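Local coordinates for protein carbohydrate oxidase (PDB 3RJA) that oxidises the C1 hydroxyl of mono-, oligo- and polysaccharides to the lactone with bound FAD, passing the electrons to molecular oxygen to give hydrogen peroxide, at residues N318-S323 with D430-R435; F146-H151 with N246-D251; H153-D158 with S365-V370. All coordinates share one frame; numbering follows the deposited sequence. Where two conformers were deposited one is given.

In the fold
Contacts 1 and 2 of this flavoenzyme are buried, each with one segment on the eight-stranded antiparallel sheet; contact 3 is only partly buried and joins two loops, and the chemistry of each suits its place. Contact 1 is polar, a salt bridge and a shared phenol tying strand 318-326 to the loop of the berberine-like region. Contact 2 mixes an arginine packed against a phenylalanine with an asparagine against a turn, next to the flavin. Contact 3 relies on aliphatic packing and a water. Contacts 2 and 3 adjoin, His151 O lying 2.7 Å from Gln366 N, whereas the centre of contact 1 is about 22 Å from that of contact 2.

Contact 1: N318-S323 with D430-R435; sequences NFYAKS and DPRMDR
The phenol ring of Tyr320 meets the 430-435 loop at its edge, where Pro431 CD and the carboxylate oxygen Asp430 OD1 lie near the ring plane. The guanidinium of Arg432 stands almost perpendicular to that ring, the planes 89° apart, and receives Tyr320 OH at its own edge. Here a strand of the eight-stranded antiparallel sheet, 318-326, is fastened to an Asx turn in the berberine-like region: Asp430 OD1 accepts the backbone N of Arg432 at 3.1 Å. The same oxygen accepts the hydroxyl of Tyr320, OH to OD1 2.7 Å, and the two donors come from opposite faces of the carboxylate, so one atom both shapes the turn and binds the strand.

The other oxygen serves the lysine. Lys322 NZ forms a salt bridge of 2.7 Å with Asp430 OD2, which offers its syn lone pair. The lysine chain folds back at its last two torsions (85° and 77°), which brings the ammonium beside the phenol as well, NZ donating to Tyr320 OH at 3.0 Å. Arg432 NH1 also donates to Tyr320 OH at 3.0 Å, leaving the phenol to give its own proton to Asp430.

Two cations thus come within 4.4 Å of each other, Lys322 NZ to Arg432 NH1. Asp407 of helix 403-414 forms salt bridges with both and, together with Asp430, probably offsets their charge. A water completes the join to the strand, donating to Asp430 OD2 and accepting the backbone N of Ser323 at 3.1 Å.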
loop_
_atom_site.group_PDB
_atom_site.type_symbol
_atom_site.label_atom_id
_atom_site.label_comp_id
_atom_site.label_asym_id
_atom_site.label_seq_id
_atom_site.Cartn_x
_atom_site.Cartn_y
_atom_site.Cartn_z
ATOM N N ASN A 318 3.527 -0.595 -16.803
ATOM C CA ASN A 318 3.204 0.649 -17.488
ATOM C C ASN A 318 1.693 0.910 -17.367
ATOM O O ASN A 318 0.887 0.278 -18.068
ATOM C CB ASN A 318 3.636 0.522 -18.962
ATOM C CG ASN A 318 3.327 1.757 -19.774
ATOM O OD1 ASN A 318 3.299 2.873 -19.255
ATOM N ND2 ASN A 318 3.076 1.561 -21.069
ATOM N N PHE A 319 1.292 1.826 -16.485
ATOM C CA PHE A 319 -0.097 1.769 -16.048
ATOM C C PHE A 319 -0.625 3.031 -15.390
ATOM O O PHE A 319 0.121 3.983 -15.105
ATOM C CB PHE A 319 -0.263 0.579 -15.058
ATOM C CG PHE A 319 0.416 0.816 -13.702
ATOM C CD1 PHE A 319 1.764 0.516 -13.516
ATOM C CD2 PHE A 319 -0.305 1.339 -12.633
ATOM C CE1 PHE A 319 2.378 0.737 -12.271
ATOM C CE2 PHE A 319 0.300 1.560 -11.378
ATOM C CZ PHE A 319 1.620 1.267 -11.196
ATOM N N TYR A 320 -1.934 3.011 -15.155
ATOM C CA TYR A 320 -2.614 4.005 -14.376
ATOM C C TYR A 320 -3.496 3.260 -13.377
ATOM O O TYR A 320 -3.981 2.149 -13.664
ATOM C CB TYR A 320 -3.481 4.897 -15.260
ATOM C CG TYR A 320 -4.192 5.992 -14.485
ATOM C CD1 TYR A 320 -3.475 6.891 -13.673
ATOM C CD2 TYR A 320 -5.564 6.142 -14.570
ATOM C CE1 TYR A 320 -4.113 7.903 -12.975
ATOM C CE2 TYR A 320 -6.216 7.147 -13.880
ATOM C CZ TYR A 320 -5.492 8.023 -13.081
ATOM O OH TYR A 320 -6.168 9.008 -12.389
ATOM N N ALA A 321 -3.695 3.859 -12.209
ATOM C CA ALA A 321 -4.466 3.222 -11.148
ATOM C C ALA A 321 -5.241 4.289 -10.347
ATOM O O ALA A 321 -4.849 5.476 -10.302
ATOM C CB ALA A 321 -3.527 2.421 -10.226
ATOM N N LYS A 322 -6.326 3.856 -9.709
ATOM C CA LYS A 322 -7.153 4.724 -8.894
ATOM C C LYS A 322 -7.648 3.903 -7.726
ATOM O O LYS A 322 -7.544 2.679 -7.751
ATOM C CB LYS A 322 -8.342 5.268 -9.696
ATOM C CG LYS A 322 -7.978 6.279 -10.783
ATOM C CD LYS A 322 -9.244 6.995 -11.391
ATOM C CE LYS A 322 -9.709 8.234 -10.586
ATOM N NZ LYS A 322 -8.784 9.397 -10.886
ATOM N N SER A 323 -8.233 4.563 -6.731
ATOM C CA SER A 323 -8.765 3.853 -5.577
ATOM C C SER A 323 -10.025 4.516 -5.030
ATOM O O SER A 323 -10.350 5.640 -5.386
ATOM C CB SER A 323 -7.704 3.746 -4.452
ATOM O OG SER A 323 -7.545 4.995 -3.763
ATOM N N ASP A 430 -2.598 8.198 -6.815
ATOM C CA ASP A 430 -3.169 8.599 -8.089
ATOM C C ASP A 430 -2.752 10.040 -8.292
ATOM O O ASP A 430 -3.323 10.943 -7.671
ATOM C CB ASP A 430 -4.703 8.424 -8.031
ATOM C CG ASP A 430 -5.425 9.058 -9.205
ATOM O OD1 ASP A 430 -4.769 9.602 -10.120
ATOM O OD2 ASP A 430 -6.656 8.963 -9.203
ATOM N N PRO A 431 -1.735 10.267 -9.146
ATOM C CA PRO A 431 -1.153 11.627 -9.206
ATOM C C PRO A 431 -2.009 12.646 -9.929
ATOM O O PRO A 431 -1.653 13.838 -9.935
ATOM C CB PRO A 431 0.151 11.425 -9.965
ATOM C CG PRO A 431 -0.143 10.219 -10.881
ATOM C CD PRO A 431 -1.050 9.321 -10.046
ATOM N N ARG A 432 -3.123 12.221 -10.528
ATOM C CA ARG A 432 -3.935 13.184 -11.319
ATOM C C ARG A 432 -4.962 13.940 -10.465
ATOM O O ARG A 432 -6.150 13.993 -10.786
ATOM C CB ARG A 432 -4.575 12.495 -12.532
ATOM C CG ARG A 432 -3.522 12.160 -13.595
ATOM C CD ARG A 432 -4.077 11.239 -14.701
ATOM N NE ARG A 432 -5.067 11.887 -15.566
ATOM C CZ ARG A 432 -6.397 11.760 -15.464
ATOM N NH1 ARG A 432 -6.976 11.011 -14.510
ATOM N NH2 ARG A 432 -7.178 12.392 -16.345
ATOM N N MET A 433 -4.481 14.482 -9.346
ATOM C CA MET A 433 -5.266 15.323 -8.447
ATOM C C MET A 433 -4.322 16.404 -7.869
ATOM O O MET A 433 -3.152 16.116 -7.576
ATOM C CB MET A 433 -5.859 14.492 -7.306
ATOM C CG MET A 433 -6.917 13.418 -7.713
ATOM S SD MET A 433 -7.505 12.404 -6.296
ATOM C CE MET A 433 -6.026 11.525 -5.816
ATOM N N ASP A 434 -4.810 17.638 -7.711
ATOM C CA ASP A 434 -3.969 18.682 -7.173
ATOM C C ASP A 434 -3.729 18.411 -5.683
ATOM O O ASP A 434 -4.420 17.576 -5.095
ATOM C CB ASP A 434 -4.530 20.088 -7.455
ATOM C CG ASP A 434 -5.807 20.417 -6.665
ATOM O OD1 ASP A 434 -6.019 19.948 -5.531
ATOM O OD2 ASP A 434 -6.604 21.224 -7.185
ATOM N N ARG A 435 -2.754 19.109 -5.091
ATOM C CA ARG A 435 -2.323 18.883 -3.701
ATOM C C ARG A 435 -3.450 18.962 -2.661
ATOM O O ARG A 435 -3.528 18.135 -1.738
ATOM C CB ARG A 435 -1.201 19.887 -3.342
ATOM C CG ARG A 435 -0.471 19.546 -2.054
ATOM C CD ARG A 435 0.766 20.422 -1.832
ATOM N NE ARG A 435 1.473 20.043 -0.608
ATOM C CZ ARG A 435 2.590 20.633 -0.182
ATOM N NH1 ARG A 435 3.126 21.647 -0.868
ATOM N NH2 ARG A 435 3.164 20.215 0.934
HETATM O O HOH W 1 -8.366 12.206 -11.409
HETATM O O HOH W 2 -7.741 7.601 -7.044
#

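Contact 2: F146-H151 with N246-D251; sequences FGFSSH and NFRIGD. With FAD (flavin-adenine dinucleotide), chain B.
Asn246, near the start of strand 245-251, meets segment 146-151 by setting its side chain against a type I turn running from Gly147 to Ser150. The contact joins an inner strand of the large antiparallel sheet to a flavin-binding loop of the FAD domain. With CG beside its own backbone N (chi1 -53°), Asn246 brings OD1 close to the start of helix 150-153: the amide N of His151 donates to OD1 at 2.8 Å, but the bond is weak, its N-H...O angle only 123°. Met152 N is a further donor to this oxygen, while ND2 is held by the carbonyl of Leu262 on the adjacent strand.

Next in line, Phe247 turns its side chain away; its backbone CA lies near the plane of the Phe148 ring, at the edge. Arg248, modelled in two conformers, points back toward the loop; in the one given here it is extended from CG to NE and crosses Phe148 at about a right angle. One face of this guanidinium lies over the ring atom Phe148 CE2, which is 3.4 Å from Arg248 NH1, and the two planes are 63° apart. Tyr302 stacks on the same phenylalanine. Asp358 forms a salt bridge with NH2 of this arginine, which also lines the pocket of the bound substrate analogue.

In the same conformer Arg248 reaches the cofactor through water. The water accepts from Arg248 NH2 at 2.9 Å, in the guanidinium plane, and donates to the flavin O4 and to Phe146 O. The backbone of Phe146 reads the pyrimidine edge directly: its N donates to the flavin O2 at 2.9 Å, and the flavin N3 donates to its O at 2.6 Å.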
loop_
_atom_site.group_PDB
_atom_site.type_symbol
_atom_site.label_atom_id
_atom_site.label_comp_id
_atom_site.label_asym_id
_atom_site.label_seq_id
_atom_site.Cartn_x
_atom_site.Cartn_y
_atom_site.Cartn_z
ATOM N N PHE A 146 -2.310 -3.270 3.277
ATOM C CA PHE A 146 -3.410 -4.211 3.394
ATOM C C PHE A 146 -3.109 -5.514 2.642
ATOM O O PHE A 146 -2.613 -5.472 1.510
ATOM C CB PHE A 146 -4.716 -3.574 2.845
ATOM C CG PHE A 146 -5.929 -4.462 3.015
ATOM C CD1 PHE A 146 -6.699 -4.389 4.184
ATOM C CD2 PHE A 146 -6.280 -5.398 2.035
ATOM C CE1 PHE A 146 -7.822 -5.195 4.347
ATOM C CE2 PHE A 146 -7.366 -6.241 2.200
ATOM C CZ PHE A 146 -8.159 -6.122 3.368
ATOM N N GLY A 147 -3.433 -6.659 3.247
ATOM C CA GLY A 147 -3.246 -7.946 2.582
ATOM C C GLY A 147 -4.212 -9.019 3.084
ATOM O O GLY A 147 -5.209 -8.709 3.781
ATOM N N PHE A 148 -3.878 -10.284 2.772
ATOM C CA PHE A 148 -4.720 -11.432 3.104
ATOM C C PHE A 148 -4.638 -11.928 4.561
ATOM O O PHE A 148 -5.195 -12.981 4.879
ATOM C CB PHE A 148 -4.397 -12.607 2.168
ATOM C CG PHE A 148 -4.982 -12.464 0.810
ATOM C CD1 PHE A 148 -6.364 -12.604 0.611
ATOM C CD2 PHE A 148 -4.168 -12.175 -0.285
ATOM C CE1 PHE A 148 -6.937 -12.460 -0.689
ATOM C CE2 PHE A 148 -4.736 -12.032 -1.592
ATOM C CZ PHE A 148 -6.116 -12.186 -1.783
ATOM N N SER A 149 -3.930 -11.208 5.433
ATOM C CA SER A 149 -4.060 -11.427 6.878
ATOM C C SER A 149 -4.685 -10.213 7.583
ATOM O O SER A 149 -4.810 -10.212 8.814
ATOM C CB SER A 149 -2.698 -11.751 7.518
ATOM O OG SER A 149 -2.165 -12.955 6.991
ATOM N N SER A 150 -5.091 -9.189 6.832
ATOM C CA SER A 150 -5.567 -7.958 7.476
ATOM C C SER A 150 -6.876 -8.123 8.243
ATOM O O SER A 150 -7.045 -7.484 9.269
ATOM C CB SER A 150 -5.704 -6.800 6.493
ATOM O OG SER A 150 -4.445 -6.372 6.037
ATOM N N HIS A 151 -7.793 -8.970 7.774
ATOM C CA HIS A 151 -9.073 -9.116 8.499
ATOM C C HIS A 151 -8.771 -9.739 9.884
ATOM O O HIS A 151 -9.361 -9.370 10.912
ATOM C CB HIS A 151 -10.032 -9.966 7.684
ATOM C CG HIS A 151 -11.480 -9.838 8.074
ATOM N ND1 HIS A 151 -12.087 -10.699 8.974
ATOM C CD2 HIS A 151 -12.463 -9.027 7.605
ATOM C CE1 HIS A 151 -13.366 -10.376 9.089
ATOM N NE2 HIS A 151 -13.624 -9.370 8.264
ATOM N N ASN A 246 -10.300 -13.778 5.373
ATOM C CA ASN A 246 -9.714 -12.601 4.706
ATOM C C ASN A 246 -10.013 -12.752 3.246
ATOM O O ASN A 246 -9.658 -13.794 2.654
ATOM C CB ASN A 246 -8.189 -12.539 4.879
ATOM C CG ASN A 246 -7.747 -12.634 6.317
ATOM O OD1 ASN A 246 -7.378 -11.630 6.927
ATOM N ND2 ASN A 246 -7.759 -13.840 6.861
ATOM N N PHE A 247 -10.684 -11.785 2.634
ATOM C CA PHE A 247 -10.970 -11.992 1.209
ATOM C C PHE A 247 -11.276 -10.725 0.434
ATOM O O PHE A 247 -11.436 -9.625 1.016
ATOM C CB PHE A 247 -12.086 -13.063 1.020
ATOM C CG PHE A 247 -13.501 -12.570 1.318
ATOM C CD1 PHE A 247 -13.942 -12.385 2.622
ATOM C CD2 PHE A 247 -14.386 -12.327 0.281
ATOM C CE1 PHE A 247 -15.270 -11.962 2.896
ATOM C CE2 PHE A 247 -15.728 -11.887 0.536
ATOM C CZ PHE A 247 -16.154 -11.715 1.834
ATOM N N ARG A 248 -11.403 -10.923 -0.868
ATOM C CA ARG A 248 -11.809 -9.865 -1.797
ATOM C C ARG A 248 -12.546 -10.429 -3.014
ATOM O O ARG A 248 -12.466 -11.618 -3.296
ATOM C CB ARG A 248 -10.597 -9.034 -2.254
ATOM C CG ARG A 248 -9.375 -9.824 -2.799
ATOM C CD ARG A 248 -8.471 -8.874 -3.624
ATOM N NE ARG A 248 -7.104 -9.347 -3.825
ATOM C CZ ARG A 248 -6.026 -8.777 -3.280
ATOM N NH1 ARG A 248 -4.821 -9.270 -3.534
ATOM N NH2 ARG A 248 -6.148 -7.714 -2.488
ATOM N N ILE A 249 -13.276 -9.564 -3.716
ATOM C CA ILE A 249 -13.771 -9.876 -5.061
ATOM C C ILE A 249 -12.762 -9.254 -6.015
ATOM O O ILE A 249 -12.369 -8.089 -5.845
ATOM C CB ILE A 249 -15.145 -9.243 -5.377
ATOM C CG1 ILE A 249 -16.213 -9.698 -4.381
ATOM C CG2 ILE A 249 -15.590 -9.555 -6.833
ATOM C CD1 ILE A 249 -17.411 -8.726 -4.269
ATOM N N GLY A 250 -12.344 -10.022 -7.020
ATOM C CA GLY A 250 -11.426 -9.528 -8.028
ATOM C C GLY A 250 -11.881 -10.010 -9.391
ATOM O O GLY A 250 -12.449 -11.086 -9.492
ATOM N N ASP A 251 -11.658 -9.194 -10.421
ATOM C CA ASP A 251 -11.865 -9.601 -11.808
ATOM C C ASP A 251 -10.654 -9.205 -12.647
ATOM O O ASP A 251 -10.386 -8.013 -12.820
ATOM C CB ASP A 251 -13.119 -8.958 -12.371
ATOM C CG ASP A 251 -13.538 -9.554 -13.731
ATOM O OD1 ASP A 251 -12.834 -10.455 -14.275
ATOM O OD2 ASP A 251 -14.591 -9.100 -14.238
HETATM P PA FAD B . 8.282 4.045 -2.674
HETATM O O1A FAD B . 9.750 3.786 -2.464
HETATM O O2A FAD B . 7.903 4.460 -4.073
HETATM O O5B FAD B . 7.805 5.184 -1.650
HETATM C C5B FAD B . 6.415 5.427 -1.463
HETATM C C4B FAD B . 6.248 6.717 -0.642
HETATM O O4B FAD B . 6.800 6.530 0.662
HETATM C C3B FAD B . 6.978 7.912 -1.253
HETATM O O3B FAD B . 6.298 9.109 -0.868
HETATM C C2B FAD B . 8.314 7.859 -0.518
HETATM O O2B FAD B . 9.057 9.054 -0.484
HETATM C C1B FAD B . 7.849 7.437 0.869
HETATM N N9A FAD B . 8.929 6.758 1.579
HETATM C C8A FAD B . 9.747 5.730 1.121
HETATM N N7A FAD B . 10.606 5.422 2.129
HETATM C C5A FAD B . 10.334 6.199 3.190
HETATM C C6A FAD B . 10.916 6.286 4.459
HETATM N N6A FAD B . 11.939 5.475 4.810
HETATM N N1A FAD B . 10.386 7.201 5.352
HETATM C C2A FAD B . 9.340 8.039 4.981
HETATM N N3A FAD B . 8.788 7.984 3.716
HETATM C C4A FAD B . 9.285 7.058 2.848
HETATM N N1 FAD B . -0.619 -2.021 -1.259
HETATM C C2 FAD B . -1.358 -2.649 -0.250
HETATM O O2 FAD B . -1.807 -2.018 0.715
HETATM N N3 FAD B . -1.513 -4.029 -0.342
HETATM C C4 FAD B . -0.907 -4.840 -1.282
HETATM O O4 FAD B . -1.005 -6.087 -1.223
HETATM C C4X FAD B . -0.175 -4.120 -2.370
HETATM N N5 FAD B . 0.424 -4.803 -3.330
HETATM C C5X FAD B . 1.194 -4.181 -4.285
HETATM C C6 FAD B . 1.906 -4.938 -5.252
HETATM C C7 FAD B . 2.787 -4.332 -6.127
HETATM C C7M FAD B . 3.543 -5.163 -7.185
HETATM C C8 FAD B . 3.072 -2.956 -5.967
HETATM C C8M FAD B . 4.050 -2.250 -6.885
HETATM C C9 FAD B . 2.338 -2.189 -5.074
HETATM C C9A FAD B . 1.407 -2.785 -4.200
HETATM N N10 FAD B . 0.748 -2.054 -3.182
HETATM C C10 FAD B . -0.122 -2.684 -2.304
HETATM C "C1'" FAD B . 0.954 -0.571 -3.096
HETATM C "C2'" FAD B . 2.032 -0.240 -2.074
HETATM O "O2'" FAD B . 1.508 -0.419 -0.765
HETATM C "C3'" FAD B . 2.452 1.205 -2.219
HETATM O "O3'" FAD B . 2.822 1.473 -3.554
HETATM C "C4'" FAD B . 3.608 1.507 -1.250
HETATM O "O4'" FAD B . 3.600 2.867 -0.941
HETATM C "C5'" FAD B . 4.959 1.076 -1.826
HETATM O "O5'" FAD B . 5.974 1.346 -0.898
HETATM P P FAD B . 7.500 1.492 -1.435
HETATM O O1P FAD B . 8.441 1.676 -0.283
HETATM O O2P FAD B . 7.847 0.288 -2.313
HETATM O O3P FAD B . 7.329 2.787 -2.359
HETATM O O HOH W 3 -3.663 -6.946 -1.183
#

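Contact 3: H153-D158 with S365-V370; sequences HGLAVD and SQVTKV
Leu155 and Val367 supply the apolar part of a loop-to-loop contact in which the turn that follows helix 150-153 in the FAD domain rests on a short 3-10 segment, 366-368, from the connection between strands 352-359 and 384-392. The two side chains cross at a slant. The CD2 branch of Leu155 does the touching, against CG1 and CG2 of Val367, and Leu155 CD2 comes within 3.7 Å of Val367 CG2.

A separate van der Waals contact sets a methyl against a carboxylate oxygen: the Val370 and Asp158 side chains pass each other in opposite directions, and Val370 CG2 approaches Asp158 OD1.

Side chain against backbone is the next kind. Gln366 lays its aliphatic portion on the helix exit: Gln366 CB is 3.6 Å from Gly154 N, and Gln366 CG is 3.7 Å from His153 C. A bend at the second torsion (chi2 56°) then carries the amide away from the turn. Gly154 has positive phi (90°), at backbone angles that call for glycine, and the nearest pair of CA atoms across the segments is Gly154 CA and Val367 CA, 4.3 Å apart.

Polar groups mostly organise each loop from within. Ser365 OG accepts the backbone N of Val367, an ST turn, and Ser365 O takes both the backbone N and the hydroxyl of Thr368. On the facing loop Asp158 OD2 receives Leu155 N at 2.9 Å, on the anti side but 31° out of the carboxylate plane, while Asp158 OD1 forms a salt bridge with Arg380, which also donates to Val367 O and thus braces both loops. The polar link between the segments themselves is a water that donates to Asp158 OD2 at 2.8 Å and to Gln366 O at 2.7 Å.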
loop_
_atom_site.group_PDB
_atom_site.type_symbol
_atom_site.label_atom_id
_atom_site.label_comp_id
_atom_site.label_asym_id
_atom_site.label_seq_id
_atom_site.Cartn_x
_atom_site.Cartn_y
_atom_site.Cartn_z
ATOM N N HIS A 153 -5.529 -9.849 11.396
ATOM C CA HIS A 153 -4.418 -9.280 12.194
ATOM C C HIS A 153 -4.157 -7.796 11.958
ATOM O O HIS A 153 -3.214 -7.256 12.513
ATOM C CB HIS A 153 -3.106 -10.037 11.905
ATOM C CG HIS A 153 -2.983 -11.356 12.607
ATOM N ND1 HIS A 153 -3.107 -11.495 13.975
ATOM C CD2 HIS A 153 -2.697 -12.593 12.130
ATOM C CE1 HIS A 153 -2.951 -12.764 14.304
ATOM N NE2 HIS A 153 -2.703 -13.448 13.202
ATOM N N GLY A 154 -4.937 -7.152 11.105
ATOM C CA GLY A 154 -4.824 -5.699 10.922
ATOM C C GLY A 154 -3.835 -5.270 9.845
ATOM O O GLY A 154 -3.293 -6.107 9.109
ATOM N N LEU A 155 -3.639 -3.953 9.722
ATOM C CA LEU A 155 -2.737 -3.375 8.708
ATOM C C LEU A 155 -1.267 -3.567 9.078
ATOM O O LEU A 155 -0.916 -3.723 10.273
ATOM C CB LEU A 155 -3.037 -1.883 8.533
ATOM C CG LEU A 155 -4.514 -1.500 8.175
ATOM C CD1 LEU A 155 -4.641 -0.000 8.078
ATOM C CD2 LEU A 155 -5.002 -2.133 6.860
ATOM N N ALA A 156 -0.405 -3.517 8.066
ATOM C CA ALA A 156 1.035 -3.472 8.288
ATOM C C ALA A 156 1.346 -2.372 9.300
ATOM O O ALA A 156 2.091 -2.599 10.241
ATOM C CB ALA A 156 1.808 -3.258 6.956
ATOM N N VAL A 157 0.748 -1.199 9.107
ATOM C CA VAL A 157 0.934 -0.064 10.006
ATOM C C VAL A 157 0.595 -0.386 11.479
ATOM O O VAL A 157 1.217 0.160 12.388
ATOM C CB VAL A 157 0.196 1.221 9.513
ATOM C CG1 VAL A 157 -1.322 1.146 9.723
ATOM C CG2 VAL A 157 0.749 2.461 10.202
ATOM N N ASP A 158 -0.368 -1.276 11.696
ATOM C CA ASP A 158 -0.765 -1.668 13.042
ATOM C C ASP A 158 0.289 -2.521 13.785
ATOM O O ASP A 158 0.208 -2.661 14.992
ATOM C CB ASP A 158 -2.123 -2.367 12.986
ATOM C CG ASP A 158 -3.235 -1.437 12.501
ATOM O OD1 ASP A 158 -3.177 -0.221 12.843
ATOM O OD2 ASP A 158 -4.143 -1.921 11.762
ATOM N N SER A 365 -13.588 -7.366 11.467
ATOM C CA SER A 365 -12.321 -7.028 10.841
ATOM C C SER A 365 -11.388 -6.426 11.878
ATOM O O SER A 365 -11.720 -5.416 12.528
ATOM C CB SER A 365 -12.495 -6.079 9.657
ATOM O OG SER A 365 -11.214 -5.645 9.191
ATOM N N GLN A 366 -10.211 -7.028 12.031
ATOM C CA GLN A 366 -9.196 -6.463 12.927
ATOM C C GLN A 366 -8.738 -5.021 12.533
ATOM O O GLN A 366 -8.330 -4.225 13.385
ATOM C CB GLN A 366 -8.010 -7.433 13.006
ATOM C CG GLN A 366 -7.103 -7.261 14.192
ATOM C CD GLN A 366 -7.766 -7.338 15.574
ATOM O OE1 GLN A 366 -7.262 -6.721 16.488
ATOM N NE2 GLN A 366 -8.861 -8.081 15.734
ATOM N N VAL A 367 -8.825 -4.682 11.253
ATOM C CA VAL A 367 -8.447 -3.339 10.807
ATOM C C VAL A 367 -9.272 -2.255 11.540
ATOM O O VAL A 367 -8.748 -1.174 11.871
ATOM C CB VAL A 367 -8.665 -3.153 9.259
ATOM C CG1 VAL A 367 -8.494 -1.656 8.855
ATOM C CG2 VAL A 367 -7.745 -4.075 8.470
ATOM N N THR A 368 -10.537 -2.586 11.818
ATOM C CA THR A 368 -11.532 -1.667 12.429
ATOM C C THR A 368 -11.439 -1.573 13.946
ATOM O O THR A 368 -12.140 -0.771 14.545
ATOM C CB THR A 368 -12.992 -2.114 12.127
ATOM O OG1 THR A 368 -13.316 -3.317 12.870
ATOM C CG2 THR A 368 -13.183 -2.366 10.685
ATOM N N LYS A 369 -10.623 -2.415 14.575
ATOM C CA LYS A 369 -10.400 -2.315 16.015
ATOM C C LYS A 369 -9.503 -1.124 16.407
ATOM O O LYS A 369 -9.381 -0.809 17.582
ATOM C CB LYS A 369 -9.848 -3.627 16.584
ATOM C CG LYS A 369 -10.675 -4.899 16.215
ATOM C CD LYS A 369 -12.132 -4.787 16.669
ATOM C CE LYS A 369 -12.927 -6.025 16.324
ATOM N NZ LYS A 369 -14.345 -5.732 16.530
ATOM N N VAL A 370 -8.862 -0.478 15.426
ATOM C CA VAL A 370 -8.238 0.811 15.655
ATOM C C VAL A 370 -9.212 1.866 15.126
ATOM O O VAL A 370 -9.839 1.669 14.079
ATOM C CB VAL A 370 -6.861 0.897 14.971
ATOM C CG1 VAL A 370 -6.187 2.253 15.213
ATOM C CG2 VAL A 370 -5.942 -0.245 15.459
HETATM O O HOH W 4 -5.749 -3.482 13.490
#